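Cytochrome c6 (Synechococcus sp., PDB 4EIE) probably carries electrons as a small c-type cytochrome of the c6 family, through the iron of a covalently bound heme c. Local coordinates at residues G40-T52 with I70-Q82. Sequence-based numbering, arbitrary orientation. Where two conformers were deposited one is given.
Sequences GYTSVEAIANLVT and IQAVSQYVLQQSQ. With HEC (heme c), chain B.
Helices 44-52 and 70-82 pack beside the heme of this cytochrome c fold. The axes of these segments approach to 8.5 Å, with their N-to-C directions at 124°. Two side chains pack as knobs into holes, V44 and S74. V44 enters the hole formed by Q71, S74, Q75 and L78. Its CG1, carried away from the backbone N by chi1 of 174°, lies against Q71 NE2 and S74 CB. Its CG2 lies 3.4 Å from Q75 OE1 and also touches L78 CD2. In return S74 fits among V44, I47, A48 and V51. S74 OG lies 3.2 Å from A48 CA but donates within its own helix, to I70 O at 2.8 Å. This gives the proton of the buried hydroxyl an acceptor, and no hydrogen bond crosses the contact directly. Toward the C-terminal end of helix 44-52, I70 CG2 touches A48 CB and V51 CG1. T52 OG1 donates to A48 O at 2.7 Å from above the carbonyl plane. A valine here would probably leave A48 O without its second donor. One water bridges Y41 O, S81 OG and Q82 OE1. V51 CG2 and V77 CG2 both face heme methyl CMB. Helix 33-39 adds M36 against I47 and V77, while helix 5-13 packs F10 on V77.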
ATOM      1  N   GLY A  40      11.943  -1.938  -2.483  1.00  9.22           N
ATOM      2  CA  GLY A  40      12.319  -1.017  -1.422  1.00  9.27           C
ATOM      3  C   GLY A  40      11.193  -0.449  -0.622  1.00  8.73           C
ATOM      4  O   GLY A  40      11.391   0.533   0.132  1.00  9.10           O
ATOM      5  N   TYR A  41       9.990  -1.019  -0.702  1.00  8.45           N
ATOM      6  CA  TYR A  41       8.859  -0.560   0.107  1.00  8.39           C
ATOM      7  C   TYR A  41       8.910  -1.265   1.450  1.00  9.07           C
ATOM      8  O   TYR A  41       8.117  -2.134   1.805  1.00  9.23           O
ATOM      9  CB  TYR A  41       7.546  -0.873  -0.634  0.75  9.27           C
ATOM     10  CG  TYR A  41       7.399  -0.040  -1.868  0.75  8.26           C
ATOM     11  CD1 TYR A  41       7.158   1.317  -1.759  0.75  8.35           C
ATOM     12  CD2 TYR A  41       7.533  -0.556  -3.151  0.75  8.87           C
ATOM     13  CE1 TYR A  41       7.039   2.119  -2.869  0.75  9.91           C
ATOM     14  CE2 TYR A  41       7.464   0.254  -4.257  0.75  9.36           C
ATOM     15  CZ  TYR A  41       7.243   1.592  -4.110  0.75  8.94           C
ATOM     16  OH  TYR A  41       7.175   2.396  -5.215  0.75 11.94           O
ATOM     17  N   THR A  42       9.879  -0.810   2.246  1.00  9.08           N
ATOM     18  CA  THR A  42      10.275  -1.426   3.497  1.00 10.19           C
ATOM     19  C   THR A  42      10.301  -0.386   4.632  1.00 10.05           C
ATOM     20  O   THR A  42      10.824  -0.654   5.711  1.00 11.57           O
ATOM     21  CB  THR A  42      11.615  -2.107   3.359  1.00 11.24           C
ATOM     22  OG1 THR A  42      12.560  -1.098   2.979  1.00 12.95           O
ATOM     23  CG2 THR A  42      11.601  -3.215   2.362  1.00 12.36           C
ATOM     24  N   SER A  43       9.645   0.756   4.408  1.00  9.94           N
ATOM     25  CA  SER A  43       9.464   1.800   5.397  1.00 10.13           C
ATOM     26  C   SER A  43       8.104   2.418   5.192  1.00  9.37           C
ATOM     27  O   SER A  43       7.530   2.381   4.117  1.00  9.46           O
ATOM     28  CB  SER A  43      10.538   2.864   5.294  1.00 11.13           C
ATOM     29  OG  SER A  43      10.332   3.604   4.094  1.00 11.88           O
ATOM     30  N   VAL A  44       7.601   3.023   6.271  1.00  9.93           N
ATOM     31  CA  VAL A  44       6.350   3.749   6.171  1.00  9.97           C
ATOM     32  C   VAL A  44       6.523   4.877   5.144  1.00  9.87           C
ATOM     33  O   VAL A  44       5.609   5.078   4.329  1.00 10.50           O
ATOM     34  CB  VAL A  44       5.950   4.304   7.519  1.00 11.77           C
ATOM     35  CG1 VAL A  44       4.695   5.196   7.385  1.00 13.89           C
ATOM     36  CG2 VAL A  44       5.678   3.170   8.514  1.00 13.99           C
ATOM     37  N   GLU A  45       7.615   5.576   5.172  1.00 10.55           N
ATOM     38  CA  GLU A  45       7.787   6.710   4.296  1.00 12.25           C
ATOM     39  C   GLU A  45       7.807   6.299   2.832  1.00 10.18           C
ATOM     40  O   GLU A  45       7.202   6.986   2.009  1.00 11.31           O
ATOM     41  CB  GLU A  45       9.101   7.376   4.645  0.75 12.98           C
ATOM     42  CG  GLU A  45       9.508   8.515   3.813  0.50 14.10           C
ATOM     43  N   ALA A  46       8.462   5.194   2.483  1.00  9.96           N
ATOM     44  CA  ALA A  46       8.487   4.760   1.097  1.00  9.73           C
ATOM     45  C   ALA A  46       7.081   4.464   0.607  1.00  9.11           C
ATOM     46  O   ALA A  46       6.700   4.823  -0.511  1.00 10.25           O
ATOM     47  CB  ALA A  46       9.382   3.532   0.962  1.00 10.99           C
ATOM     48  N   ILE A  47       6.314   3.763   1.417  1.00  8.22           N
ATOM     49  CA  ILE A  47       4.955   3.430   1.051  1.00  8.10           C
ATOM     50  C   ILE A  47       4.058   4.651   0.958  1.00  7.79           C
ATOM     51  O   ILE A  47       3.318   4.819   0.004  1.00  8.22           O
ATOM     52  CB  ILE A  47       4.391   2.358   2.015  1.00  8.26           C
ATOM     53  CG1 ILE A  47       5.171   1.056   1.899  1.00  8.27           C
ATOM     54  CG2 ILE A  47       2.903   2.100   1.757  1.00  8.58           C
ATOM     55  CD1 ILE A  47       5.020   0.128   3.083  1.00  9.34           C
ATOM     56  N   ALA A  48       4.175   5.536   1.959  1.00  8.00           N
ATOM     57  CA  ALA A  48       3.372   6.744   1.975  1.00  8.75           C
ATOM     58  C   ALA A  48       3.667   7.607   0.769  1.00  7.99           C
ATOM     59  O   ALA A  48       2.761   8.204   0.203  1.00  8.51           O
ATOM     60  CB  ALA A  48       3.618   7.534   3.270  1.00  9.33           C
ATOM     61  N   ASN A  49       4.930   7.679   0.348  1.00  7.89           N
ATOM     62  CA  ASN A  49       5.246   8.501  -0.833  1.00  8.67           C
ATOM     63  C   ASN A  49       4.527   7.975  -2.049  1.00  8.35           C
ATOM     64  O   ASN A  49       3.998   8.756  -2.855  1.00  9.46           O
ATOM     65  CB  ASN A  49       6.745   8.534  -1.069  1.00  9.39           C
ATOM     66  CG  ASN A  49       7.487   9.424  -0.077  1.00 11.51           C
ATOM     67  OD1 ASN A  49       6.894  10.247   0.576  1.00 14.94           O
ATOM     68  ND2 ASN A  49       8.798   9.244  -0.015  1.00 13.08           N
ATOM     69  N   LEU A  50       4.510   6.664  -2.249  1.00  8.24           N
ATOM     70  CA  LEU A  50       3.817   6.050  -3.382  1.00  8.31           C
ATOM     71  C   LEU A  50       2.320   6.284  -3.277  1.00  7.84           C
ATOM     72  O   LEU A  50       1.668   6.637  -4.251  1.00  8.98           O
ATOM     73  CB  LEU A  50       4.111   4.597  -3.461  1.00  8.50           C
ATOM     74  CG  LEU A  50       3.339   3.821  -4.536  1.00 10.55           C
ATOM     75  CD1 LEU A  50       3.510   4.377  -5.930  1.00 12.45           C
ATOM     76  CD2 LEU A  50       3.650   2.373  -4.483  1.00 14.55           C
ATOM     77  N   VAL A  51       1.734   6.045  -2.106  1.00  8.25           N
ATOM     78  CA  VAL A  51       0.292   6.229  -1.972  1.00  8.45           C
ATOM     79  C   VAL A  51      -0.071   7.650  -2.280  1.00  8.57           C
ATOM     80  O   VAL A  51      -1.089   7.927  -2.910  1.00  9.10           O
ATOM     81  CB  VAL A  51      -0.131   5.817  -0.551  1.00  8.61           C
ATOM     82  CG1 VAL A  51      -1.555   6.204  -0.287  1.00  9.61           C
ATOM     83  CG2 VAL A  51       0.011   4.279  -0.385  1.00  9.45           C
ATOM     84  N   THR A  52       0.721   8.617  -1.804  1.00  8.52           N
ATOM     85  CA  THR A  52       0.408  10.022  -1.987  1.00  8.83           C
ATOM     86  C   THR A  52       0.443  10.398  -3.482  1.00  8.68           C
ATOM     87  O   THR A  52      -0.461  11.071  -3.985  1.00  9.52           O
ATOM     88  CB  THR A  52       1.376  10.875  -1.179  1.00  8.70           C
ATOM     89  OG1 THR A  52       1.309  10.499   0.185  1.00  9.65           O
ATOM     90  CG2 THR A  52       1.029  12.335  -1.276  1.00 11.02           C
ATOM     91  N   ILE A  70      -3.125   8.339   5.115  1.00  9.20           N
ATOM     92  CA  ILE A  70      -2.028   7.779   4.335  1.00  8.90           C
ATOM     93  C   ILE A  70      -0.974   7.143   5.245  1.00  8.79           C
ATOM     94  O   ILE A  70      -0.507   6.047   4.991  1.00  9.01           O
ATOM     95  CB  ILE A  70      -1.467   8.799   3.356  1.00  9.43           C
ATOM     96  CG1 ILE A  70      -2.501   9.164   2.303  1.00  9.87           C
ATOM     97  CG2 ILE A  70      -0.166   8.283   2.751  1.00  9.96           C
ATOM     98  CD1 ILE A  70      -2.137  10.312   1.388  1.00 11.03           C
ATOM     99  N   GLN A  71      -0.657   7.811   6.344  1.00  9.63           N
ATOM    100  CA  GLN A  71       0.271   7.208   7.295  1.00 10.47           C
ATOM    101  C   GLN A  71      -0.287   5.922   7.855  1.00 10.17           C
ATOM    102  O   GLN A  71       0.457   4.945   7.977  1.00 10.58           O
ATOM    103  CB  GLN A  71       0.623   8.171   8.437  1.00 11.74           C
ATOM    104  CG  GLN A  71       1.418   9.357   8.032  1.00 13.28           C
ATOM    105  CD  GLN A  71       2.797   9.027   7.556  1.00 14.92           C
ATOM    106  OE1 GLN A  71       3.159   9.344   6.411  1.00 17.35           O
ATOM    107  NE2 GLN A  71       3.553   8.348   8.371  1.00 17.54           N
ATOM    108  N   ALA A  72      -1.567   5.921   8.235  1.00 10.27           N
ATOM    109  CA  ALA A  72      -2.110   4.753   8.847  1.00 10.34           C
ATOM    110  C   ALA A  72      -2.142   3.550   7.888  1.00  9.30           C
ATOM    111  O   ALA A  72      -1.784   2.440   8.261  1.00  9.88           O
ATOM    112  CB  ALA A  72      -3.511   5.026   9.381  1.00 12.13           C
ATOM    113  N   VAL A  73      -2.590   3.774   6.660  1.00  8.71           N
ATOM    114  CA  VAL A  73      -2.657   2.658   5.716  1.00  8.48           C
ATOM    115  C   VAL A  73      -1.225   2.194   5.350  1.00  7.81           C
ATOM    116  O   VAL A  73      -1.004   1.018   5.100  1.00  8.72           O
ATOM    117  CB  VAL A  73      -3.512   2.984   4.501  1.00  8.83           C
ATOM    118  CG1 VAL A  73      -2.843   3.948   3.501  1.00  9.51           C
ATOM    119  CG2 VAL A  73      -3.923   1.698   3.797  1.00 10.22           C
ATOM    120  N   SER A  74      -0.277   3.119   5.319  1.00  8.46           N
ATOM    121  CA  SER A  74       1.077   2.774   4.994  1.00  8.37           C
ATOM    122  C   SER A  74       1.696   1.888   6.059  1.00  8.27           C
ATOM    123  O   SER A  74       2.399   0.936   5.747  1.00  8.97           O
ATOM    124  CB  SER A  74       1.919   4.025   4.743  1.00  8.81           C
ATOM    125  OG  SER A  74       1.459   4.720   3.585  1.00  9.29           O
ATOM    126  N   GLN A  75       1.446   2.213   7.320  1.00  8.75           N
ATOM    127  CA  GLN A  75       1.886   1.360   8.416  1.00  8.81           C
ATOM    128  C   GLN A  75       1.234  -0.007   8.312  1.00  9.38           C
ATOM    129  O   GLN A  75       1.902  -1.045   8.489  1.00  9.79           O
ATOM    130  CB  GLN A  75       1.560   2.006   9.747  1.00  9.71           C
ATOM    131  CG  GLN A  75       1.834   1.116  10.961  1.00 11.29           C
ATOM    132  CD  GLN A  75       3.294   0.731  11.086  1.00 11.53           C
ATOM    133  OE1 GLN A  75       4.178   1.583  11.055  0.50 12.88           O
ATOM    134  NE2 GLN A  75       3.541  -0.563  11.316  0.50 10.11           N
ATOM    135  N   TYR A  76      -0.062  -0.071   8.023  1.00  9.12           N
ATOM    136  CA  TYR A  76      -0.733  -1.375   7.879  1.00  9.46           C
ATOM    137  C   TYR A  76      -0.068  -2.204   6.793  1.00  8.54           C
ATOM    138  O   TYR A  76       0.245  -3.377   6.980  1.00  9.62           O
ATOM    139  CB  TYR A  76      -2.209  -1.138   7.579  1.00  9.92           C
ATOM    140  CG  TYR A  76      -2.947  -2.402   7.267  1.00 10.28           C
ATOM    141  CD1 TYR A  76      -3.278  -3.302   8.304  1.00 12.19           C
ATOM    142  CD2 TYR A  76      -3.370  -2.699   5.993  1.00 11.09           C
ATOM    143  CE1 TYR A  76      -3.977  -4.474   8.041  1.00 13.46           C
ATOM    144  CE2 TYR A  76      -4.050  -3.920   5.719  1.00 11.96           C
ATOM    145  CZ  TYR A  76      -4.356  -4.738   6.769  1.00 13.02           C
ATOM    146  OH  TYR A  76      -5.046  -5.903   6.527  1.00 17.04           O
ATOM    147  N   VAL A  77       0.157  -1.597   5.628  1.00  8.86           N
ATOM    148  CA  VAL A  77       0.791  -2.305   4.547  1.00  8.43           C
ATOM    149  C   VAL A  77       2.187  -2.758   4.892  1.00  8.81           C
ATOM    150  O   VAL A  77       2.595  -3.878   4.561  1.00  9.54           O
ATOM    151  CB  VAL A  77       0.768  -1.457   3.264  1.00  8.42           C
ATOM    152  CG1 VAL A  77       1.649  -2.042   2.161  1.00  8.82           C
ATOM    153  CG2 VAL A  77      -0.651  -1.336   2.764  1.00  9.57           C
ATOM    154  N   LEU A  78       2.939  -1.898   5.564  1.00  8.83           N
ATOM    155  CA  LEU A  78       4.297  -2.286   5.981  1.00  8.82           C
ATOM    156  C   LEU A  78       4.258  -3.523   6.859  1.00  9.72           C
ATOM    157  O   LEU A  78       4.959  -4.516   6.626  1.00 10.05           O
ATOM    158  CB  LEU A  78       5.001  -1.140   6.699  1.00  9.56           C
ATOM    159  CG  LEU A  78       6.438  -1.488   7.137  1.00 10.20           C
ATOM    160  CD1 LEU A  78       7.316  -1.758   5.965  1.00 11.58           C
ATOM    161  CD2 LEU A  78       7.024  -0.307   7.938  1.00 11.29           C
ATOM    162  N   GLN A  79       3.425  -3.492   7.890  1.00  9.48           N
ATOM    163  CA  GLN A  79       3.372  -4.596   8.824  1.00 10.94           C
ATOM    164  C   GLN A  79       2.912  -5.871   8.149  1.00 11.31           C
ATOM    165  O   GLN A  79       3.493  -6.941   8.358  1.00 11.63           O
ATOM    166  CB  GLN A  79       2.750  -4.223  10.157  0.60 12.56           C
ATOM    167  CG  GLN A  79       1.318  -3.936  10.069  0.60 12.08           C
ATOM    168  CD  GLN A  79       0.776  -3.271  11.328  0.50 12.43           C
ATOM    169  OE1 GLN A  79       1.429  -2.385  11.908  0.50 12.21           O
ATOM    170  NE2 GLN A  79      -0.409  -3.715  11.778  0.50 13.62           N
ATOM    171  N   GLN A  80       1.894  -5.780   7.294  1.00 10.84           N
ATOM    172  CA  GLN A  80       1.382  -6.957   6.602  0.75 10.01           C
ATOM    173  C   GLN A  80       2.439  -7.535   5.645  1.00 11.74           C
ATOM    174  O   GLN A  80       2.633  -8.765   5.564  1.00 13.58           O
ATOM    175  CB  GLN A  80       0.084  -6.616   5.842  1.00 11.06           C
ATOM    176  CG  GLN A  80      -1.092  -6.279   6.729  1.00 13.57           C
ATOM    177  CD  GLN A  80      -1.663  -7.447   7.413  1.00 16.47           C
ATOM    178  OE1 GLN A  80      -1.388  -7.666   8.566  1.00 20.27           O
ATOM    179  NE2 GLN A  80      -2.551  -8.132   6.737  1.00 20.59           N
ATOM    180  N   SER A  81       3.112  -6.679   4.921  1.00 11.13           N
ATOM    181  CA  SER A  81       4.073  -7.133   3.927  1.00 11.50           C
ATOM    182  C   SER A  81       5.241  -7.851   4.567  1.00 13.99           C
ATOM    183  O   SER A  81       5.785  -8.779   4.008  1.00 14.87           O
ATOM    184  CB  SER A  81       4.616  -5.951   3.098  1.00 12.13           C
ATOM    185  OG  SER A  81       5.409  -5.052   3.820  1.00 15.29           O
ATOM    186  N   GLN A  82       5.629  -7.396   5.766  0.75 15.00           N
ATOM    187  CA  GLN A  82       6.865  -7.828   6.413  0.75 15.64           C
ATOM    188  C   GLN A  82       6.590  -9.155   7.010  0.75 18.17           C
ATOM    189  O   GLN A  82       7.540  -9.858   7.312  0.75 20.38           O
ATOM    190  CB  GLN A  82       7.395  -6.845   7.490  0.75 14.33           C
ATOM    191  CG  GLN A  82       7.910  -5.506   6.966  0.75 15.49           C
ATOM    192  CD  GLN A  82       9.350  -5.564   6.631  0.65 17.21           C
ATOM    193  OE1 GLN A  82       9.797  -5.088   5.565  0.65 18.60           O
ATOM    194  NE2 GLN A  82      10.122  -6.087   7.561  0.65 21.12           N
TER
HETATM  195 FE   HEC B 101      -1.376   0.050  -5.297  1.00  7.07          FE
HETATM  196  CHA HEC B 101       1.683  -0.707  -6.508  1.00  7.60           C
HETATM  197  CHB HEC B 101      -0.075   0.345  -2.160  1.00  7.45           C
HETATM  198  CHC HEC B 101      -4.374   1.176  -4.143  1.00  7.75           C
HETATM  199  CHD HEC B 101      -2.747  -0.621  -8.304  1.00  7.58           C
HETATM  200  NA  HEC B 101       0.418  -0.208  -4.506  1.00  6.72           N
HETATM  201  C1A HEC B 101       1.575  -0.568  -5.155  1.00  7.60           C
HETATM  202  C2A HEC B 101       2.660  -0.696  -4.232  1.00  7.88           C
HETATM  203  C3A HEC B 101       2.168  -0.384  -2.999  1.00  7.71           C
HETATM  204  C4A HEC B 101       0.784  -0.057  -3.180  1.00  7.54           C
HETATM  205  CMA HEC B 101       2.897  -0.325  -1.686  1.00  9.03           C
HETATM  206  CAA HEC B 101       4.061  -1.135  -4.582  1.00  8.17           C
HETATM  207  CBA HEC B 101       4.144  -2.656  -4.656  1.00  8.28           C
HETATM  208  CGA HEC B 101       5.451  -3.196  -5.157  1.00  8.84           C
HETATM  209  O1A HEC B 101       6.281  -2.471  -5.707  1.00 11.09           O
HETATM  210  O2A HEC B 101       5.681  -4.460  -5.071  1.00  9.60           O
HETATM  211  NB  HEC B 101      -2.081   0.673  -3.537  1.00  6.81           N
HETATM  212  C1B HEC B 101      -1.402   0.709  -2.358  1.00  7.17           C
HETATM  213  C2B HEC B 101      -2.247   1.221  -1.293  1.00  7.26           C
HETATM  214  C3B HEC B 101      -3.416   1.543  -1.870  1.00  7.30           C
HETATM  215  C4B HEC B 101      -3.312   1.162  -3.269  1.00  6.91           C
HETATM  216  CMB HEC B 101      -1.861   1.309   0.138  1.00  8.40           C
HETATM  217  CAB HEC B 101      -4.689   2.145  -1.266  1.00  7.68           C
HETATM  218  CBB HEC B 101      -4.504   3.511  -0.723  1.00  8.31           C
HETATM  219  NC  HEC B 101      -3.191   0.241  -6.097  1.00  7.67           N
HETATM  220  C1C HEC B 101      -4.317   0.626  -5.441  1.00  7.42           C
HETATM  221  C2C HEC B 101      -5.476   0.392  -6.253  1.00  7.86           C
HETATM  222  C3C HEC B 101      -5.039  -0.131  -7.404  1.00  8.35           C
HETATM  223  C4C HEC B 101      -3.594  -0.205  -7.322  1.00  7.67           C
HETATM  224  CMC HEC B 101      -6.900   0.573  -5.751  1.00  8.81           C
HETATM  225  CAC HEC B 101      -5.837  -0.637  -8.601  1.00  8.56           C
HETATM  226  CBC HEC B 101      -6.720   0.359  -9.193  1.00  8.79           C
HETATM  227  ND  HEC B 101      -0.677  -0.527  -7.059  1.00  7.01           N
HETATM  228  C1D HEC B 101      -1.370  -0.680  -8.243  1.00  7.46           C
HETATM  229  C2D HEC B 101      -0.523  -0.866  -9.347  1.00  8.35           C
HETATM  230  C3D HEC B 101       0.769  -0.820  -8.845  1.00  7.96           C
HETATM  231  C4D HEC B 101       0.650  -0.661  -7.438  1.00  7.70           C
HETATM  232  CMD HEC B 101      -0.935  -1.020 -10.780  1.00  9.32           C
HETATM  233  CAD HEC B 101       2.048  -0.880  -9.634  1.00  9.23           C
HETATM  234  CBD HEC B 101       2.578   0.528  -9.879  1.00 10.02           C
HETATM  235  CGD HEC B 101       3.779   0.441 -10.788  1.00 12.97           C
HETATM  236  O1D HEC B 101       3.663   0.562 -12.005  1.00 16.30           O
HETATM  237  O2D HEC B 101       4.857   0.127 -10.333  1.00 22.03           O
HETATM  238  O   HOH W   1       8.017  -4.546   3.249  1.00 10.94           O